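Protein YibA (Escherichia coli, PDB 1OYZ) is of unknown function, folds as an all-helical chain containing HEAT-type repeats and has only tentatively been assigned an oxidoreductase activity. Local coordinates at residues A[30-35]-A[42-47]; A[114-119]-A[148-153]; A[143-148]-A[165-170]; A[226-231]-A[239-244]; A[255-260]-A[271-276]. One frame throughout, in Å; residues are numbered along the deposited sequence.

Overall arrangement
From the N terminus, interaction 1 closes the short connection between helices 25-31 and 37-50. Interactions 2 and 3 then cross: their segments alternate along the chain, both use helix 142-153, and their segments overlap at T148. Interaction 2 joins that helix back to helix 105-121, and interaction 3 joins it forward to helix 161-168 and the turn after it. Interactions 4 and 5 are consecutive local hairpins, 226-231 with 239-244 and 255-260 with 271-276, whose centres lie about 11 Å apart and which touch. None of the contacts nests inside another. Interactions 1 and 5, with centres about 54 Å apart, lie on opposite sides of the chain's centre in this elongated helical stack.

Interaction 1: residues A[30-35]-A[42-47]; sequences RLLDDH and SSARVL
No flat group takes part where L31 and L32 meet S43, A44 and L47, so there are no ring faces or edges to assign; the contact is made by aliphatic carbons and one hydroxyl. L32 makes contact with both of its methyl branches. Its CG lies anti to the carbonyl carbon (chi1 -60°) and the chain runs on extended, which carries both methyls to helix 37-50. CD1 of L32 meets CD1 of L47 tip to tip at 3.9 Å. The other branch, L32 CD2, rests 4.1 Å from A44 CB and only 3.5 Å from S43 OG. L31 approaches the same hydroxyl through its CB, 3.8 Å from S43 OG, so the serine oxygen touches both leucines. These are van der Waals contacts. The polar need of the buried hydroxyl is met by its hydrogen bond to L28 O, one turn earlier on helix 25-31, so this oxygen also ties the two helices together. Beyond L31 the chain reverses through a type I turn, with D34 N bonded to L31 O at 3.0 Å. Helices 25-31 and 37-50 form a helical hairpin of consecutive helices, the basic element of an alpha-solenoid. Around it, L58 and F62 of helix 53-63 pack on L32, helix 68-80 meets A44 and L47 through I77, and helix 14-21 touches V46 through C20.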
# COMPACT_ATOMS: atom_id res chain seq x y z
N ARG A 30 14.31 14.90 22.61
CA ARG A 30 15.59 14.25 22.83
C ARG A 30 15.53 12.79 22.36
O ARG A 30 16.45 12.30 21.71
CB ARG A 30 15.96 14.35 24.31
CG ARG A 30 17.22 13.62 24.70
CD ARG A 30 16.93 12.72 25.90
NE ARG A 30 16.45 13.48 27.07
CZ ARG A 30 16.04 12.93 28.21
NH1 ARG A 30 16.04 11.60 28.34
NH2 ARG A 30 15.63 13.69 29.21
N LEU A 31 14.42 12.11 22.65
CA LEU A 31 14.25 10.71 22.25
C LEU A 31 14.34 10.51 20.74
O LEU A 31 14.61 9.40 20.27
CB LEU A 31 12.92 10.17 22.80
CG LEU A 31 12.98 9.33 24.08
CD1 LEU A 31 14.13 9.77 24.97
CD2 LEU A 31 11.65 9.43 24.82
N LEU A 32 14.12 11.58 19.97
CA LEU A 32 14.20 11.44 18.52
C LEU A 32 15.62 11.05 18.13
O LEU A 32 15.82 10.48 17.06
CB LEU A 32 13.82 12.74 17.82
CG LEU A 32 12.40 13.22 18.10
CD1 LEU A 32 12.19 14.55 17.42
CD2 LEU A 32 11.38 12.17 17.64
N ASP A 33 16.58 11.34 19.00
CA ASP A 33 17.99 11.03 18.74
C ASP A 33 18.47 9.79 19.46
O ASP A 33 19.67 9.59 19.61
CB ASP A 33 18.88 12.18 19.16
CG ASP A 33 18.66 13.40 18.34
OD1 ASP A 33 18.34 13.24 17.15
OD2 ASP A 33 18.81 14.51 18.88
N ASP A 34 17.54 8.96 19.92
CA ASP A 34 17.90 7.74 20.62
C ASP A 34 18.53 6.77 19.63
O ASP A 34 18.30 6.88 18.42
CB ASP A 34 16.65 7.14 21.25
CG ASP A 34 16.97 6.09 22.27
OD1 ASP A 34 17.05 4.90 21.90
OD2 ASP A 34 17.16 6.46 23.45
N HIS A 35 19.33 5.82 20.12
CA HIS A 35 19.96 4.85 19.22
C HIS A 35 19.01 3.73 18.80
O HIS A 35 19.26 3.03 17.80
CB HIS A 35 21.22 4.25 19.87
CG HIS A 35 22.38 5.20 19.94
ND1 HIS A 35 22.82 5.91 18.84
CD2 HIS A 35 23.17 5.57 20.97
CE1 HIS A 35 23.84 6.68 19.19
NE2 HIS A 35 24.07 6.49 20.48
N SER A 42 8.29 5.82 18.27
CA SER A 42 7.26 5.95 19.29
C SER A 42 7.15 7.41 19.71
O SER A 42 6.05 7.98 19.74
CB SER A 42 7.62 5.06 20.49
OG SER A 42 7.49 3.68 20.15
N SER A 43 8.30 8.01 20.02
CA SER A 43 8.36 9.41 20.41
C SER A 43 7.73 10.27 19.31
O SER A 43 6.86 11.09 19.56
CB SER A 43 9.83 9.82 20.62
OG SER A 43 9.95 11.24 20.69
N ALA A 44 8.18 10.05 18.07
CA ALA A 44 7.65 10.80 16.94
C ALA A 44 6.14 10.61 16.81
O ALA A 44 5.42 11.54 16.46
CB ALA A 44 8.35 10.36 15.64
N ARG A 45 5.65 9.40 17.08
CA ARG A 45 4.20 9.17 16.97
C ARG A 45 3.48 10.06 17.98
O ARG A 45 2.46 10.65 17.65
CB ARG A 45 3.84 7.69 17.24
CG ARG A 45 4.29 6.68 16.15
CD ARG A 45 3.83 5.24 16.47
NE ARG A 45 2.37 5.14 16.55
CZ ARG A 45 1.70 4.26 17.32
NH1 ARG A 45 0.37 4.25 17.32
NH2 ARG A 45 2.35 3.40 18.10
N VAL A 46 4.01 10.17 19.19
CA VAL A 46 3.35 11.01 20.19
C VAL A 46 3.38 12.43 19.68
O VAL A 46 2.39 13.17 19.80
CB VAL A 46 4.05 10.95 21.55
CG1 VAL A 46 3.27 11.76 22.57
CG2 VAL A 46 4.18 9.52 22.00
N LEU A 47 4.49 12.81 19.05
CA LEU A 47 4.59 14.17 18.52
C LEU A 47 3.56 14.40 17.40
O LEU A 47 2.94 15.46 17.34
CB LEU A 47 6.03 14.46 18.03
CG LEU A 47 7.06 14.52 19.18
CD1 LEU A 47 8.47 14.83 18.70
CD2 LEU A 47 6.61 15.58 20.12

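Interaction 2: residues A[114-119]-A[148-153]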
# COMPACT_ATOMS: atom_id res chain seq x y z
N SER A 114 4.84 10.56 3.50
CA SER A 114 4.30 11.75 4.16
C SER A 114 3.55 12.67 3.17
O SER A 114 2.52 13.24 3.55
CB SER A 114 5.41 12.51 4.91
OG SER A 114 5.92 11.77 6.02
N THR A 115 4.00 12.82 1.91
CA THR A 115 3.23 13.70 1.00
C THR A 115 1.85 13.05 0.74
O THR A 115 0.86 13.75 0.48
CB THR A 115 3.89 13.97 -0.43
OG1 THR A 115 4.03 12.73 -1.14
CG2 THR A 115 5.26 14.70 -0.33
N ALA A 116 1.80 11.72 0.81
CA ALA A 116 0.55 10.98 0.59
C ALA A 116 -0.40 11.30 1.76
O ALA A 116 -1.57 11.62 1.55
CB ALA A 116 0.83 9.46 0.53
N GLN A 117 0.13 11.21 2.98
CA GLN A 117 -0.63 11.51 4.17
C GLN A 117 -1.24 12.90 4.03
O GLN A 117 -2.45 13.08 4.19
CB GLN A 117 0.26 11.51 5.39
CG GLN A 117 1.06 10.25 5.62
CD GLN A 117 0.23 9.13 6.19
OE1 GLN A 117 0.74 8.28 6.92
NE2 GLN A 117 -1.06 9.11 5.85
N ARG A 118 -0.40 13.89 3.74
CA ARG A 118 -0.87 15.26 3.61
C ARG A 118 -1.91 15.45 2.50
O ARG A 118 -2.84 16.25 2.65
CB ARG A 118 0.33 16.21 3.39
CG ARG A 118 1.45 16.09 4.44
CD ARG A 118 1.75 17.43 5.13
NE ARG A 118 0.56 17.98 5.78
CZ ARG A 118 0.26 17.88 7.07
NH1 ARG A 118 1.07 17.26 7.91
NH2 ARG A 118 -0.89 18.38 7.51
N CYS A 119 -1.76 14.73 1.40
CA CYS A 119 -2.71 14.87 0.30
C CYS A 119 -4.08 14.35 0.73
O CYS A 119 -5.12 14.97 0.47
CB CYS A 119 -2.21 14.10 -0.92
SG CYS A 119 -3.19 14.37 -2.43
N THR A 148 5.97 4.87 -3.64
CA THR A 148 5.30 5.55 -4.75
C THR A 148 4.00 4.80 -5.02
O THR A 148 2.96 5.41 -5.31
CB THR A 148 6.16 5.56 -6.05
OG1 THR A 148 7.43 6.18 -5.79
CG2 THR A 148 5.46 6.34 -7.16
N ALA A 149 4.04 3.48 -4.91
CA ALA A 149 2.81 2.72 -5.16
C ALA A 149 1.73 3.18 -4.18
O ALA A 149 0.58 3.44 -4.55
CB ALA A 149 3.08 1.20 -5.01
N PHE A 150 2.10 3.27 -2.91
CA PHE A 150 1.17 3.72 -1.88
C PHE A 150 0.59 5.08 -2.22
O PHE A 150 -0.61 5.31 -2.16
CB PHE A 150 1.89 3.83 -0.54
CG PHE A 150 1.06 4.46 0.53
CD1 PHE A 150 -0.18 3.93 0.88
CD2 PHE A 150 1.51 5.61 1.16
CE1 PHE A 150 -0.96 4.53 1.85
CE2 PHE A 150 0.73 6.22 2.13
CZ PHE A 150 -0.51 5.68 2.47
N ALA A 151 1.49 5.99 -2.58
CA ALA A 151 1.10 7.34 -2.93
C ALA A 151 0.02 7.37 -4.00
O ALA A 151 -1.04 7.96 -3.82
CB ALA A 151 2.31 8.12 -3.42
N ILE A 152 0.31 6.72 -5.12
CA ILE A 152 -0.62 6.70 -6.24
C ILE A 152 -2.00 6.22 -5.80
O ILE A 152 -3.01 6.82 -6.14
CB ILE A 152 -0.06 5.81 -7.40
CG1 ILE A 152 1.20 6.48 -8.00
CG2 ILE A 152 -1.11 5.63 -8.47
CD1 ILE A 152 1.95 5.63 -9.05
N SER A 153 -2.04 5.15 -5.02
CA SER A 153 -3.30 4.61 -4.56
C SER A 153 -4.12 5.67 -3.82
O SER A 153 -5.35 5.61 -3.80
CB SER A 153 -3.06 3.40 -3.66
OG SER A 153 -2.51 3.79 -2.43
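A116 and A151 bring the backbones of 114-119 and 148-153 together, with their CA atoms just 5.1 Å apart. Both segments are regular helix, with i to i+4 bonds such as R118 N to S114 O, and their N-to-C directions run in broadly the same sense. So close an approach is possible because the residues at the point of closest approach are alanines. A116 CB points at the other helix and lies 4.1 Å from A151 CA, touching the main chain itself; the two methyl carbons, A116 CB and A151 CB, are 4.4 Å apart. F150 makes the remaining contact. Its CG is anti to the backbone N (chi1 172°), which swings the ring across toward helix 105-121, and A116 CB meets the ring obliquely. CE2 of F150 comes to 3.6 Å from A116 CB, and CD2 of F150 follows at 4.0 Å from A116 CB. The alanine methyl thus touches the F150 ring and the A151 backbone on adjoining sides. No hydrogen bond crosses the interface, and its close contacts are between carbons. Same-sense packing of helices that are not consecutive in sequence is the stacking by which an alpha-solenoid grows. Helix 126-136, which lies between the two in sequence, packs on both through I129 with T115 and S133 with T148. Beyond them, helix 88-101 meets T115 through F92, while helix 173-186 sets W178 against A149 and S153.

Interaction 3: residues A[143-148]-A[165-170]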
# COMPACT_ATOMS: atom_id res chain seq x y z
N ASN A 143 12.39 0.71 -2.06
CA ASN A 143 11.61 1.31 -0.99
C ASN A 143 10.88 2.52 -1.55
O ASN A 143 9.68 2.72 -1.26
CB ASN A 143 12.51 1.76 0.15
CG ASN A 143 13.45 0.66 0.59
OD1 ASN A 143 13.48 0.29 1.77
ND2 ASN A 143 14.22 0.11 -0.35
N VAL A 144 11.58 3.30 -2.38
CA VAL A 144 10.97 4.48 -2.97
C VAL A 144 9.86 4.12 -3.93
O VAL A 144 8.78 4.71 -3.87
CB VAL A 144 12.01 5.35 -3.74
CG1 VAL A 144 11.28 6.39 -4.58
CG2 VAL A 144 12.97 6.05 -2.75
N ARG A 145 10.12 3.17 -4.82
CA ARG A 145 9.10 2.75 -5.75
C ARG A 145 7.88 2.22 -4.97
O ARG A 145 6.75 2.54 -5.29
CB ARG A 145 9.65 1.71 -6.73
CG ARG A 145 10.71 2.28 -7.67
CD ARG A 145 10.85 1.48 -8.95
NE ARG A 145 11.12 0.07 -8.70
CZ ARG A 145 12.22 -0.40 -8.13
NH1 ARG A 145 13.18 0.43 -7.74
NH2 ARG A 145 12.39 -1.71 -8.00
N ARG A 146 8.13 1.44 -3.92
CA ARG A 146 7.05 0.92 -3.08
C ARG A 146 6.24 2.08 -2.51
O ARG A 146 5.03 2.11 -2.62
CB ARG A 146 7.61 0.09 -1.91
CG ARG A 146 6.57 -0.71 -1.13
CD ARG A 146 7.22 -1.40 0.07
NE ARG A 146 8.57 -1.84 -0.26
CZ ARG A 146 9.53 -2.05 0.64
NH1 ARG A 146 9.29 -1.86 1.93
NH2 ARG A 146 10.75 -2.42 0.25
N ALA A 147 6.93 3.05 -1.91
CA ALA A 147 6.24 4.18 -1.32
C ALA A 147 5.48 4.92 -2.41
O ALA A 147 4.42 5.48 -2.15
CB ALA A 147 7.24 5.09 -0.61
N THR A 148 5.97 4.87 -3.64
CA THR A 148 5.30 5.55 -4.75
C THR A 148 4.00 4.80 -5.02
O THR A 148 2.96 5.41 -5.31
CB THR A 148 6.16 5.56 -6.05
OG1 THR A 148 7.43 6.18 -5.79
CG2 THR A 148 5.46 6.34 -7.16
N ILE A 165 1.18 0.41 -14.54
CA ILE A 165 1.58 -0.65 -15.45
C ILE A 165 3.06 -0.92 -15.33
O ILE A 165 3.47 -2.07 -15.23
CB ILE A 165 1.19 -0.28 -16.91
CG1 ILE A 165 -0.32 -0.28 -17.04
CG2 ILE A 165 1.80 -1.27 -17.89
CD1 ILE A 165 -0.82 0.09 -18.42
N ASN A 166 3.89 0.13 -15.30
CA ASN A 166 5.32 -0.13 -15.18
C ASN A 166 5.65 -0.80 -13.84
O ASN A 166 6.55 -1.64 -13.77
CB ASN A 166 6.13 1.16 -15.34
CG ASN A 166 7.49 0.93 -16.01
OD1 ASN A 166 7.55 0.48 -17.16
ND2 ASN A 166 8.57 1.20 -15.30
N LEU A 167 4.92 -0.45 -12.78
CA LEU A 167 5.16 -1.06 -11.46
C LEU A 167 4.74 -2.53 -11.44
O LEU A 167 5.24 -3.33 -10.66
CB LEU A 167 4.44 -0.27 -10.35
CG LEU A 167 4.98 1.17 -10.14
CD1 LEU A 167 4.11 1.98 -9.20
CD2 LEU A 167 6.41 1.09 -9.60
N LEU A 168 3.78 -2.89 -12.30
CA LEU A 168 3.38 -4.28 -12.36
C LEU A 168 4.60 -5.07 -12.84
O LEU A 168 4.74 -6.25 -12.53
CB LEU A 168 2.25 -4.47 -13.36
CG LEU A 168 0.88 -3.93 -12.98
CD1 LEU A 168 -0.07 -4.05 -14.19
CD2 LEU A 168 0.35 -4.70 -11.78
N LYS A 169 5.47 -4.41 -13.60
CA LYS A 169 6.65 -5.06 -14.16
C LYS A 169 7.85 -4.93 -13.26
O LYS A 169 8.97 -5.29 -13.63
CB LYS A 169 6.99 -4.45 -15.52
CG LYS A 169 5.80 -4.22 -16.42
CD LYS A 169 6.20 -3.39 -17.64
CE LYS A 169 4.98 -2.93 -18.45
NZ LYS A 169 5.41 -2.38 -19.77
N ASP A 170 7.61 -4.45 -12.05
CA ASP A 170 8.70 -4.25 -11.13
C ASP A 170 9.41 -5.52 -10.70
O ASP A 170 8.80 -6.59 -10.59
CB ASP A 170 8.23 -3.51 -9.90
CG ASP A 170 9.35 -2.81 -9.20
OD1 ASP A 170 10.18 -3.49 -8.56
OD2 ASP A 170 9.41 -1.57 -9.30
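R145 and D170 form a two-pronged salt bridge in which NE and NH2 face the two carboxylate oxygens. R145 NH2 donates to D170 OD1 at 2.9 Å with an N-H...O angle of 168°, using the syn lone pair of that oxygen. The second bond, R145 NE to D170 OD2, is nearly straight, but its modelled length of 2.4 Å is implausibly short and should be treated as doubtful. Guanidinium and carboxylate planes are 9° apart, and the carboxylate carbon lies at the guanidinium edge, in its plane. A bend at chi3 (-55°) turns the guanidinium toward the acid. Further bonds fix both groups: R145 NH1 reaches D139 O, and D170 OD1 also accepts N172 N, the side-chain-to-backbone bond of an Asx turn. One element of the network recurs: D170 O receives R176 NH2 as D139 O receives R145 NH1, with the same six-residue spacing. An acidic residue in the turn between two helices, linked to a basic residue on a neighbouring helix, is characteristic of HEAT repeats, and both segments fall within that family's range. With charges and carbonyls pairing in this way, the polar ends in a largely buried contact are probably well compensated. Packing beside the salt bridge is looser: L167 CD2 lies 4.4 Å from R145 CB. L167 also reaches across to I152 of helix 142-153, where L167 CD1 packs against I152 CD1. V175 of helix 173-186 packs on L167 and D170, and P171, in the turn before that helix, touches R145.

Interaction 4: residues A[226-231]-A[239-244]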
# COMPACT_ATOMS: atom_id res chain seq x y z
N SER A 226 -7.47 -21.87 -16.98
CA SER A 226 -6.57 -22.98 -16.67
C SER A 226 -5.97 -22.92 -15.25
O SER A 226 -6.02 -23.90 -14.51
CB SER A 226 -5.44 -23.03 -17.71
OG SER A 226 -4.81 -24.29 -17.66
N VAL A 227 -5.42 -21.78 -14.87
CA VAL A 227 -4.83 -21.67 -13.54
C VAL A 227 -5.93 -21.74 -12.49
O VAL A 227 -5.78 -22.38 -11.45
CB VAL A 227 -4.01 -20.35 -13.40
CG1 VAL A 227 -4.82 -19.20 -13.97
CG2 VAL A 227 -3.68 -20.06 -11.93
N LEU A 228 -7.04 -21.11 -12.77
CA LEU A 228 -8.14 -21.13 -11.83
C LEU A 228 -8.51 -22.59 -11.53
O LEU A 228 -8.61 -23.00 -10.37
CB LEU A 228 -9.31 -20.34 -12.41
CG LEU A 228 -10.36 -19.81 -11.43
CD1 LEU A 228 -9.69 -19.14 -10.23
CD2 LEU A 228 -11.27 -18.84 -12.16
N CYS A 229 -8.70 -23.38 -12.59
CA CYS A 229 -9.03 -24.80 -12.46
C CYS A 229 -8.01 -25.50 -11.55
O CYS A 229 -8.39 -26.27 -10.65
CB CYS A 229 -9.02 -25.48 -13.84
SG CYS A 229 -9.10 -27.30 -13.79
N ASP A 230 -6.72 -25.25 -11.77
CA ASP A 230 -5.71 -25.90 -10.94
C ASP A 230 -5.81 -25.55 -9.46
O ASP A 230 -5.60 -26.40 -8.60
CB ASP A 230 -4.30 -25.54 -11.40
CG ASP A 230 -4.00 -26.03 -12.80
OD1 ASP A 230 -2.96 -25.61 -13.34
OD2 ASP A 230 -4.80 -26.84 -13.33
N GLU A 231 -6.09 -24.28 -9.17
CA GLU A 231 -6.17 -23.79 -7.81
C GLU A 231 -7.37 -24.38 -7.09
O GLU A 231 -7.28 -24.71 -5.90
CB GLU A 231 -6.26 -22.27 -7.81
CG GLU A 231 -4.96 -21.65 -8.20
CD GLU A 231 -3.86 -21.96 -7.22
OE1 GLU A 231 -2.71 -22.11 -7.65
OE2 GLU A 231 -4.16 -22.07 -6.01
N ASP A 239 -9.87 -18.79 -0.42
CA ASP A 239 -11.22 -18.29 -0.50
C ASP A 239 -11.42 -17.34 -1.67
O ASP A 239 -12.46 -17.37 -2.34
CB ASP A 239 -11.57 -17.64 0.83
CG ASP A 239 -11.91 -18.67 1.91
OD1 ASP A 239 -11.53 -19.84 1.76
OD2 ASP A 239 -12.56 -18.29 2.90
N ASP A 240 -10.42 -16.50 -1.90
CA ASP A 240 -10.45 -15.55 -3.01
C ASP A 240 -10.55 -16.32 -4.36
O ASP A 240 -11.17 -15.85 -5.29
CB ASP A 240 -9.15 -14.71 -3.02
CG ASP A 240 -9.15 -13.54 -2.00
OD1 ASP A 240 -9.92 -12.58 -2.19
OD2 ASP A 240 -8.37 -13.57 -1.02
N ILE A 241 -9.93 -17.50 -4.46
CA ILE A 241 -9.96 -18.25 -5.70
C ILE A 241 -11.37 -18.75 -5.96
O ILE A 241 -11.91 -18.62 -7.06
CB ILE A 241 -8.92 -19.42 -5.67
CG1 ILE A 241 -7.60 -18.93 -6.28
CG2 ILE A 241 -9.40 -20.66 -6.46
CD1 ILE A 241 -7.10 -17.64 -5.69
N ILE A 242 -11.99 -19.26 -4.91
CA ILE A 242 -13.35 -19.75 -5.03
C ILE A 242 -14.25 -18.59 -5.42
O ILE A 242 -15.10 -18.71 -6.30
CB ILE A 242 -13.80 -20.34 -3.70
CG1 ILE A 242 -12.80 -21.42 -3.29
CG2 ILE A 242 -15.25 -20.88 -3.82
CD1 ILE A 242 -13.15 -22.14 -1.97
N GLU A 243 -14.02 -17.45 -4.80
CA GLU A 243 -14.80 -16.26 -5.09
C GLU A 243 -14.60 -15.76 -6.53
O GLU A 243 -15.56 -15.34 -7.20
CB GLU A 243 -14.42 -15.17 -4.10
CG GLU A 243 -14.97 -13.82 -4.46
CD GLU A 243 -16.44 -13.76 -4.22
OE1 GLU A 243 -17.06 -12.69 -4.47
OE2 GLU A 243 -16.99 -14.79 -3.78
N ALA A 244 -13.35 -15.79 -6.99
CA ALA A 244 -13.01 -15.38 -8.36
C ALA A 244 -13.73 -16.32 -9.34
O ALA A 244 -14.21 -15.89 -10.39
CB ALA A 244 -11.51 -15.45 -8.58
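I241 is the first residue of 239-244 to touch the other helix, and it does so with both CG1 and CG2. CG2 of I241 lies 3.8 Å from E231 CB, and CG1 of I241 meets E231 CB at 3.9 Å, so both limbs of the isoleucine bear on the root of the glutamate. The same I241 CG2 is also 4.1 Å from L228 CD1. The leucine and isoleucine lie alongside, pointing opposite ways, and L228 CD1 reaches as far as the backbone, 3.9 Å from I241 O. L228 gets there because its CG stands anti to the backbone N (chi1 -159°), which sends its branched end toward helix 239-248. The axes of the two short helical segments pass 10.0 Å apart with a signed crossing angle of -130°, an oblique, broadly antiparallel hairpin of consecutive helices such as an alpha-solenoid is built from. I242 turns away from 226-231 and packs instead on I270 of helix 268-277, while E243 forms a salt bridge with K276 of that same helix. One turn after I241, A244 comes round to face the first segment again, its CB 4.4 Å from L228 CD1. The same methyl of L228 thus touches two successive turns of the helix. E231 lends only its aliphatic base to this packing; its chain bends at chi2, and its carboxylate is engaged by K234 and by R209 of helix 206-218. I213 of that helix packs on L228, and S217 on A244.

Interaction 5: residues A[255-260]-A[271-276]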
# COMPACT_ATOMS: atom_id res chain seq x y z
N PRO A 255 -18.81 -27.91 -12.71
CA PRO A 255 -18.54 -29.29 -12.27
C PRO A 255 -17.63 -29.39 -11.05
O PRO A 255 -17.99 -30.04 -10.07
CB PRO A 255 -17.92 -29.91 -13.52
CG PRO A 255 -18.61 -29.17 -14.64
CD PRO A 255 -18.47 -27.75 -14.14
N VAL A 256 -16.48 -28.73 -11.12
CA VAL A 256 -15.52 -28.76 -10.04
C VAL A 256 -16.07 -28.12 -8.78
O VAL A 256 -15.78 -28.57 -7.68
CB VAL A 256 -14.21 -28.03 -10.43
CG1 VAL A 256 -13.54 -28.75 -11.58
CG2 VAL A 256 -14.51 -26.60 -10.83
N LEU A 257 -16.85 -27.05 -8.93
CA LEU A 257 -17.42 -26.38 -7.77
C LEU A 257 -18.37 -27.37 -7.11
O LEU A 257 -18.33 -27.58 -5.89
CB LEU A 257 -18.18 -25.11 -8.18
CG LEU A 257 -17.33 -23.91 -8.63
CD1 LEU A 257 -18.25 -22.78 -9.08
CD2 LEU A 257 -16.39 -23.42 -7.52
N ASP A 258 -19.21 -28.00 -7.92
CA ASP A 258 -20.15 -28.96 -7.38
C ASP A 258 -19.40 -30.01 -6.54
O ASP A 258 -19.78 -30.30 -5.41
CB ASP A 258 -20.90 -29.62 -8.54
CG ASP A 258 -21.96 -30.56 -8.05
OD1 ASP A 258 -21.79 -31.79 -8.25
OD2 ASP A 258 -22.95 -30.05 -7.46
N THR A 259 -18.34 -30.55 -7.11
CA THR A 259 -17.49 -31.54 -6.44
C THR A 259 -16.96 -31.06 -5.08
O THR A 259 -16.86 -31.84 -4.12
CB THR A 259 -16.25 -31.86 -7.31
OG1 THR A 259 -16.66 -32.58 -8.48
CG2 THR A 259 -15.25 -32.68 -6.54
N MSE A 260 -16.60 -29.78 -5.01
CA MSE A 260 -16.03 -29.18 -3.80
C MSE A 260 -17.05 -29.07 -2.67
O MSE A 260 -16.68 -29.11 -1.48
CB MSE A 260 -15.46 -27.80 -4.12
CG MSE A 260 -14.34 -27.86 -5.16
SE MSE A 260 -13.75 -26.08 -5.65
CE MSE A 260 -14.36 -25.98 -7.49
N THR A 271 -21.16 -22.45 -2.70
CA THR A 271 -22.53 -22.34 -3.17
C THR A 271 -22.77 -20.96 -3.75
O THR A 271 -23.49 -20.81 -4.73
CB THR A 271 -23.53 -22.62 -2.03
OG1 THR A 271 -23.35 -23.97 -1.58
CG2 THR A 271 -24.97 -22.44 -2.49
N SER A 272 -22.15 -19.95 -3.15
CA SER A 272 -22.30 -18.58 -3.64
C SER A 272 -21.80 -18.46 -5.07
O SER A 272 -22.46 -17.89 -5.93
CB SER A 272 -21.51 -17.58 -2.79
OG SER A 272 -22.00 -17.54 -1.47
N ALA A 273 -20.61 -18.97 -5.29
CA ALA A 273 -19.99 -18.91 -6.59
C ALA A 273 -20.90 -19.67 -7.55
O ALA A 273 -21.17 -19.19 -8.66
CB ALA A 273 -18.60 -19.55 -6.55
N ILE A 274 -21.40 -20.83 -7.14
CA ILE A 274 -22.28 -21.59 -8.00
C ILE A 274 -23.55 -20.83 -8.38
O ILE A 274 -24.02 -20.90 -9.52
CB ILE A 274 -22.66 -22.91 -7.36
CG1 ILE A 274 -21.40 -23.76 -7.16
CG2 ILE A 274 -23.71 -23.61 -8.22
CD1 ILE A 274 -21.66 -25.14 -6.64
N ASP A 275 -24.10 -20.09 -7.42
CA ASP A 275 -25.32 -19.32 -7.66
C ASP A 275 -25.10 -18.24 -8.69
O ASP A 275 -25.98 -17.96 -9.50
CB ASP A 275 -25.81 -18.70 -6.35
CG ASP A 275 -26.21 -19.75 -5.34
OD1 ASP A 275 -26.92 -20.68 -5.76
OD2 ASP A 275 -25.82 -19.66 -4.15
N LYS A 276 -23.92 -17.62 -8.63
CA LYS A 276 -23.56 -16.57 -9.58
C LYS A 276 -23.42 -17.10 -11.00
O LYS A 276 -23.84 -16.46 -11.96
CB LYS A 276 -22.24 -15.91 -9.17
CG LYS A 276 -22.30 -15.16 -7.87
CD LYS A 276 -20.98 -14.50 -7.56
CE LYS A 276 -20.90 -14.11 -6.09
NZ LYS A 276 -19.56 -13.55 -5.72
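L257 and I274 are brought together by matching first torsions: L257 CG (chi1 -72°) and I274 CG1 (chi1 -63°) both stand anti to their carbonyl carbons, and both chains continue extended. Each side chain thereby runs across the gap beside the other, and they overlap flank to flank, running in opposite senses. The tightest point is at the root of the leucine, where I274 CG1 lies 3.6 Å from L257 CB. Further out, L257 CD1 lies 3.8 Å from the same I274 CG1, so that carbon is touched at both ends of the leucine. I274 CD1 carries on past L257 CB to the main chain of 255-260, where I274 CD1 comes to 4.0 Å from D258 N. In the other direction, L257 CD1 reaches A273 CB at 4.1 Å, landing on the residue just before I274. Leucine and isoleucine are thus interleaved, each passing the other to touch the opposite helix. No hydrogen bond joins the two segments. The segment axes are 9.8 Å apart at closest approach, and their N-to-C directions make an angle of 151°, a broadly antiparallel hairpin of the kind that builds an alpha-solenoid. It is formed by the last two helices of the chain. L254 and L261, toward the two ends of helix 254-261, also pack on I274, while L277 meets L257. The selenomethionine at M260 touches I270. On the inward side, helix 239-248 adjoins the pair, with the I242 backbone oxygen against A273 CB and E247 joined to K276 by a salt bridge.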